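Local coordinates for 2-C-methyl-D-erythritol 2,4-cyclodiphosphate synthase (Thermus thermophilus, PDB 1IV3), which catalyses the conversion of 4-diphosphocytidyl-2-C-methyl-D-erythritol 2-phosphate to 2-C-methyl-D-erythritol 2,4-cyclodiphosphate with release of CMP, a step of non-mevalonate isoprenoid synthesis, at residues A[91-105]-A[120-134]. The protein carries 3 engineered substitutions. Sequence-based numbering, arbitrary orientation.
Engineered in segment 120-134: Met120 (natural residue Leu).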
loop_
_atom_site.group_PDB
_atom_site.type_symbol
_atom_site.label_atom_id
_atom_site.label_comp_id
_atom_site.label_asym_id
_atom_site.label_seq_id
_atom_site.Cartn_x
_atom_site.Cartn_y
_atom_site.Cartn_z
ATOM N N LEU A 91 9.553 -4.457 -17.864
ATOM C CA LEU A 91 8.939 -3.474 -16.967
ATOM C C LEU A 91 8.124 -2.474 -17.768
ATOM O O LEU A 91 8.593 -2.000 -18.804
ATOM C CB LEU A 91 10.043 -2.787 -16.179
ATOM C CG LEU A 91 9.658 -1.838 -15.052
ATOM C CD1 LEU A 91 8.620 -2.424 -14.092
ATOM C CD2 LEU A 91 10.945 -1.467 -14.306
ATOM N N LEU A 92 6.916 -2.154 -17.316
ATOM C CA LEU A 92 6.043 -1.194 -17.972
ATOM C C LEU A 92 5.811 0.077 -17.173
ATOM O O LEU A 92 5.701 1.166 -17.723
ATOM C CB LEU A 92 4.653 -1.800 -18.264
ATOM C CG LEU A 92 3.685 -0.813 -18.930
ATOM C CD1 LEU A 92 4.185 -0.311 -20.275
ATOM C CD2 LEU A 92 2.315 -1.455 -19.112
ATOM N N GLN A 93 5.697 -0.072 -15.840
ATOM C CA GLN A 93 5.314 1.104 -15.062
ATOM C C GLN A 93 5.742 0.998 -13.612
ATOM O O GLN A 93 5.734 -0.149 -13.111
ATOM C CB GLN A 93 3.774 1.257 -15.099
ATOM C CG GLN A 93 3.325 2.597 -14.511
ATOM C CD GLN A 93 1.944 3.046 -14.970
ATOM O OE1 GLN A 93 1.593 4.236 -14.874
ATOM N NE2 GLN A 93 1.179 2.063 -15.431
ATOM N N ALA A 94 6.069 2.116 -12.964
ATOM C CA ALA A 94 6.286 2.079 -11.513
ATOM C C ALA A 94 5.530 3.251 -10.891
ATOM O O ALA A 94 5.625 4.362 -11.397
ATOM C CB ALA A 94 7.769 2.116 -11.147
ATOM N N SER A 95 4.794 2.989 -9.809
ATOM C CA SER A 95 4.016 4.026 -9.151
ATOM C C SER A 95 4.323 3.943 -7.669
ATOM O O SER A 95 4.121 2.866 -7.102
ATOM C CB SER A 95 2.517 3.818 -9.398
ATOM O OG SER A 95 1.791 4.874 -8.772
ATOM N N LEU A 96 4.829 5.027 -7.078
ATOM C CA LEU A 96 5.171 4.893 -5.660
ATOM C C LEU A 96 4.926 6.181 -4.891
ATOM O O LEU A 96 4.888 7.250 -5.489
ATOM C CB LEU A 96 6.635 4.500 -5.491
ATOM C CG LEU A 96 7.652 5.566 -5.894
ATOM C CD1 LEU A 96 9.025 5.269 -5.301
ATOM C CD2 LEU A 96 7.774 5.638 -7.412
ATOM N N VAL A 97 4.789 5.987 -3.579
ATOM C CA VAL A 97 4.577 7.112 -2.681
ATOM C C VAL A 97 5.718 7.165 -1.669
ATOM O O VAL A 97 6.047 6.155 -1.050
ATOM C CB VAL A 97 3.272 6.970 -1.884
ATOM C CG1 VAL A 97 2.998 8.175 -1.010
ATOM C CG2 VAL A 97 2.101 6.748 -2.851
ATOM N N LEU A 98 6.269 8.362 -1.531
ATOM C CA LEU A 98 7.231 8.647 -0.491
ATOM C C LEU A 98 6.579 9.534 0.575
ATOM O O LEU A 98 5.991 10.558 0.221
ATOM C CB LEU A 98 8.450 9.368 -1.030
ATOM C CG LEU A 98 9.089 8.703 -2.242
ATOM C CD1 LEU A 98 10.392 9.438 -2.569
ATOM C CD2 LEU A 98 9.334 7.224 -2.002
ATOM N N THR A 99 6.741 9.083 1.817
ATOM C CA THR A 99 6.155 9.788 2.950
ATOM C C THR A 99 7.232 10.171 3.945
ATOM O O THR A 99 8.005 9.325 4.408
ATOM C CB THR A 99 5.101 8.900 3.640
ATOM O OG1 THR A 99 4.105 8.515 2.683
ATOM C CG2 THR A 99 4.401 9.666 4.739
ATOM N N LEU A 100 7.301 11.455 4.257
ATOM C CA LEU A 100 8.231 11.966 5.270
ATOM C C LEU A 100 7.854 13.410 5.599
ATOM O O LEU A 100 7.338 14.134 4.738
ATOM C CB LEU A 100 9.679 11.849 4.811
ATOM C CG LEU A 100 10.208 12.837 3.771
ATOM C CD1 LEU A 100 11.681 12.573 3.456
ATOM C CD2 LEU A 100 9.393 12.782 2.496
ATOM N N ASP A 101 8.074 13.815 6.847
ATOM C CA ASP A 101 7.631 15.150 7.258
ATOM C C ASP A 101 8.614 16.229 6.841
ATOM O O ASP A 101 8.223 17.388 6.668
ATOM C CB ASP A 101 7.376 15.157 8.775
ATOM C CG ASP A 101 6.242 14.221 9.145
ATOM O OD1 ASP A 101 5.843 13.363 8.331
ATOM O OD2 ASP A 101 5.696 14.338 10.266
ATOM N N ARG A 102 9.886 15.899 6.649
ATOM C CA ARG A 102 10.861 16.869 6.150
ATOM C C ARG A 102 12.009 16.078 5.543
ATOM O O ARG A 102 12.163 14.938 6.019
ATOM C CB ARG A 102 11.339 17.780 7.273
ATOM C CG ARG A 102 11.682 17.028 8.541
ATOM C CD ARG A 102 12.183 17.924 9.673
ATOM N NE ARG A 102 12.806 17.083 10.700
ATOM C CZ ARG A 102 13.840 17.401 11.459
ATOM N NH1 ARG A 102 14.420 18.587 11.329
ATOM N NH2 ARG A 102 14.298 16.529 12.354
ATOM N N PRO A 103 12.739 16.591 4.575
ATOM C CA PRO A 103 12.571 17.899 3.949
ATOM C C PRO A 103 11.470 17.876 2.891
ATOM O O PRO A 103 10.994 16.800 2.523
ATOM C CB PRO A 103 13.912 18.119 3.234
ATOM C CG PRO A 103 14.287 16.735 2.808
ATOM C CD PRO A 103 13.862 15.846 3.938
ATOM N N LYS A 104 11.060 19.039 2.394
ATOM C CA LYS A 104 10.137 19.087 1.269
ATOM C C LYS A 104 10.765 18.451 0.028
ATOM O O LYS A 104 11.916 18.773 -0.307
ATOM C CB LYS A 104 9.751 20.544 0.957
ATOM C CG LYS A 104 8.963 21.168 2.111
ATOM C CD LYS A 104 8.515 22.581 1.779
ATOM C CE LYS A 104 7.014 22.751 1.994
ATOM N NZ LYS A 104 6.714 23.184 3.393
ATOM N N LEU A 105 10.012 17.583 -0.636
ATOM C CA LEU A 105 10.559 16.926 -1.835
ATOM C C LEU A 105 10.168 17.631 -3.118
ATOM O O LEU A 105 10.796 17.438 -4.166
ATOM C CB LEU A 105 10.154 15.442 -1.822
ATOM C CG LEU A 105 10.763 14.582 -0.699
ATOM C CD1 LEU A 105 10.439 13.109 -0.900
ATOM C CD2 LEU A 105 12.280 14.756 -0.612
ATOM N N MET A 120 15.282 2.941 -14.420
ATOM C CA MET A 120 14.369 1.849 -14.737
ATOM C C MET A 120 14.086 1.812 -16.228
ATOM O O MET A 120 13.357 0.950 -16.710
ATOM C CB MET A 120 13.089 2.002 -13.886
ATOM C CG MET A 120 13.174 1.314 -12.531
ATOM S SD MET A 120 11.703 1.481 -11.471
ATOM C CE MET A 120 11.424 3.159 -11.537
ATOM N N ARG A 121 14.682 2.763 -16.949
ATOM C CA ARG A 121 14.520 2.884 -18.388
ATOM C C ARG A 121 13.042 2.951 -18.751
ATOM O O ARG A 121 12.551 2.245 -19.643
ATOM C CB ARG A 121 15.190 1.705 -19.107
ATOM C CG ARG A 121 16.699 1.634 -18.826
ATOM C CD ARG A 121 17.304 0.651 -19.846
ATOM N NE ARG A 121 17.046 -0.722 -19.413
ATOM C CZ ARG A 121 15.962 -1.441 -19.679
ATOM N NH1 ARG A 121 14.953 -0.955 -20.391
ATOM N NH2 ARG A 121 15.861 -2.686 -19.223
ATOM N N LEU A 122 12.321 3.824 -18.037
ATOM C CA LEU A 122 10.905 3.962 -18.363
ATOM C C LEU A 122 10.630 5.396 -18.785
ATOM O O LEU A 122 11.293 6.311 -18.296
ATOM C CB LEU A 122 10.044 3.627 -17.144
ATOM C CG LEU A 122 9.860 2.172 -16.733
ATOM C CD1 LEU A 122 9.030 2.121 -15.442
ATOM C CD2 LEU A 122 9.211 1.356 -17.836
ATOM N N PRO A 123 9.652 5.624 -19.648
ATOM C CA PRO A 123 9.348 7.007 -20.025
ATOM C C PRO A 123 8.801 7.750 -18.819
ATOM O O PRO A 123 8.309 7.098 -17.904
ATOM C CB PRO A 123 8.260 6.843 -21.092
ATOM C CG PRO A 123 7.648 5.512 -20.794
ATOM C CD PRO A 123 8.785 4.643 -20.304
ATOM N N GLN A 124 8.852 9.076 -18.821
ATOM C CA GLN A 124 8.435 9.852 -17.656
ATOM C C GLN A 124 6.970 9.662 -17.299
ATOM O O GLN A 124 6.631 9.710 -16.106
ATOM C CB GLN A 124 8.765 11.345 -17.884
ATOM C CG GLN A 124 10.240 11.563 -18.173
ATOM C CD GLN A 124 10.998 12.411 -17.179
ATOM O OE1 GLN A 124 10.423 13.218 -16.459
ATOM N NE2 GLN A 124 12.319 12.265 -17.129
ATOM N N ASP A 125 6.099 9.417 -18.276
ATOM C CA ASP A 125 4.680 9.253 -17.925
ATOM C C ASP A 125 4.356 7.890 -17.320
ATOM O O ASP A 125 3.251 7.578 -16.864
ATOM C CB ASP A 125 3.853 9.481 -19.201
ATOM C CG ASP A 125 4.126 8.333 -20.165
ATOM O OD1 ASP A 125 3.349 7.361 -20.191
ATOM O OD2 ASP A 125 5.156 8.425 -20.862
ATOM N N ARG A 126 5.351 6.999 -17.288
ATOM C CA ARG A 126 5.212 5.696 -16.663
ATOM C C ARG A 126 5.944 5.679 -15.327
ATOM O O ARG A 126 6.108 4.613 -14.728
ATOM C CB ARG A 126 5.791 4.610 -17.592
ATOM C CG ARG A 126 4.928 4.340 -18.815
ATOM C CD ARG A 126 3.651 3.629 -18.381
ATOM N NE ARG A 126 2.816 3.152 -19.466
ATOM C CZ ARG A 126 1.846 2.252 -19.385
ATOM N NH1 ARG A 126 1.481 1.639 -18.250
ATOM N NH2 ARG A 126 1.213 1.965 -20.527
ATOM N N ILE A 127 6.411 6.845 -14.880
ATOM C CA ILE A 127 6.981 6.974 -13.537
ATOM C C ILE A 127 5.971 7.757 -12.691
ATOM O O ILE A 127 5.794 8.957 -12.909
ATOM C CB ILE A 127 8.347 7.678 -13.484
ATOM C CG1 ILE A 127 9.475 6.955 -14.225
ATOM C CG2 ILE A 127 8.752 7.919 -12.021
ATOM C CD1 ILE A 127 9.769 5.605 -13.591
ATOM N N GLY A 128 5.307 7.083 -11.746
ATOM C CA GLY A 128 4.303 7.792 -10.964
ATOM C C GLY A 128 4.822 8.014 -9.551
ATOM O O GLY A 128 4.673 7.132 -8.721
ATOM N N LEU A 129 5.440 9.156 -9.300
ATOM C CA LEU A 129 6.029 9.456 -8.006
ATOM C C LEU A 129 5.159 10.483 -7.294
ATOM O O LEU A 129 4.924 11.545 -7.884
ATOM C CB LEU A 129 7.454 9.970 -8.233
ATOM C CG LEU A 129 8.174 10.509 -6.994
ATOM C CD1 LEU A 129 8.261 9.469 -5.887
ATOM C CD2 LEU A 129 9.585 10.992 -7.367
ATOM N N THR A 130 4.648 10.195 -6.094
ATOM C CA THR A 130 3.914 11.228 -5.361
ATOM C C THR A 130 4.537 11.367 -3.974
ATOM O O THR A 130 5.147 10.411 -3.491
ATOM C CB THR A 130 2.415 10.911 -5.195
ATOM O OG1 THR A 130 2.273 9.658 -4.507
ATOM C CG2 THR A 130 1.752 10.743 -6.549
ATOM N N PHE A 131 4.364 12.530 -3.346
ATOM C CA PHE A 131 4.989 12.880 -2.082
ATOM C C PHE A 131 3.937 13.208 -1.032
ATOM O O PHE A 131 2.965 13.893 -1.382
ATOM C CB PHE A 131 5.885 14.122 -2.243
ATOM C CG PHE A 131 6.945 14.033 -3.314
ATOM C CD1 PHE A 131 7.679 12.891 -3.548
ATOM C CD2 PHE A 131 7.200 15.146 -4.109
ATOM C CE1 PHE A 131 8.643 12.879 -4.537
ATOM C CE2 PHE A 131 8.155 15.141 -5.089
ATOM C CZ PHE A 131 8.897 13.991 -5.319
ATOM N N LYS A 132 4.166 12.731 0.173
ATOM C CA LYS A 132 3.283 12.982 1.292
ATOM C C LYS A 132 4.127 13.245 2.544
ATOM O O LYS A 132 5.278 12.839 2.644
ATOM C CB LYS A 132 2.348 11.815 1.608
ATOM C CG LYS A 132 1.533 11.312 0.443
ATOM C CD LYS A 132 0.412 12.244 0.029
ATOM C CE LYS A 132 -0.478 12.638 1.200
ATOM N NZ LYS A 132 -1.541 13.583 0.741
ATOM N N THR A 133 3.471 13.913 3.499
ATOM C CA THR A 133 4.008 13.965 4.847
ATOM C C THR A 133 3.153 13.038 5.718
ATOM O O THR A 133 2.077 12.650 5.268
ATOM C CB THR A 133 3.969 15.350 5.500
ATOM O OG1 THR A 133 2.615 15.560 5.942
ATOM C CG2 THR A 133 4.292 16.439 4.501
ATOM N N SER A 134 3.615 12.711 6.913
ATOM C CA SER A 134 2.894 11.747 7.742
ATOM C C SER A 134 1.825 12.424 8.590
ATOM O O SER A 134 1.118 11.750 9.332
ATOM C CB SER A 134 3.862 11.033 8.695
ATOM O OG SER A 134 4.296 11.924 9.721
HETATM O O HOH W 1 2.281 7.489 -6.439
#
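Leu105 lays its CB over the centre of one face of the Phe131 ring, a CH-pi contact with CB 3.6 Å from the ring centroid, while Leu98 CD1 approaches the same ring obliquely. Leu129 CD1 continues this apolar face, lying against Leu98 CG at 3.8 Å and Leu96 CG at 4.0 Å. Near the start of strand 91-99, Leu122 and the engineered Met120 take over: the bend at chi3 (-49°) brings Met120 CE to 3.8 Å from Ala94 CB. At the same end, but turned away from Met120, Leu92 CD1 sits over the centre of one face of the Arg126 guanidinium, 3.6 Å above its plane. On the other face of the sheet, Val97 CG2 meets Thr130 OG1, and a water lies within hydrogen-bonding distance of both this hydroxyl and Leu96 O. Seven backbone hydrogen bonds, from Ala94 N to Arg126 O through Leu100 N to Lys132 O, hold the strands in parallel register. Beyond them Asp101 OD1 accepts from Ser134 N (2.7 Å) and from Ser134 OG (2.5 Å), the hydroxyl donating to the syn lone pair of OD1, which ties together the two loops leaving the strands. Helix 39-50 packs on Leu96 and Leu98, and Lys132 NZ bonds Asp8 of the second subunit. The pair is the parallel edge of a beta-alpha-beta crossover through helix 109-120, and the strand ends and joined loops carry Leu100 to Leu105 and Phe131 to Ser134 of the substrate-binding site.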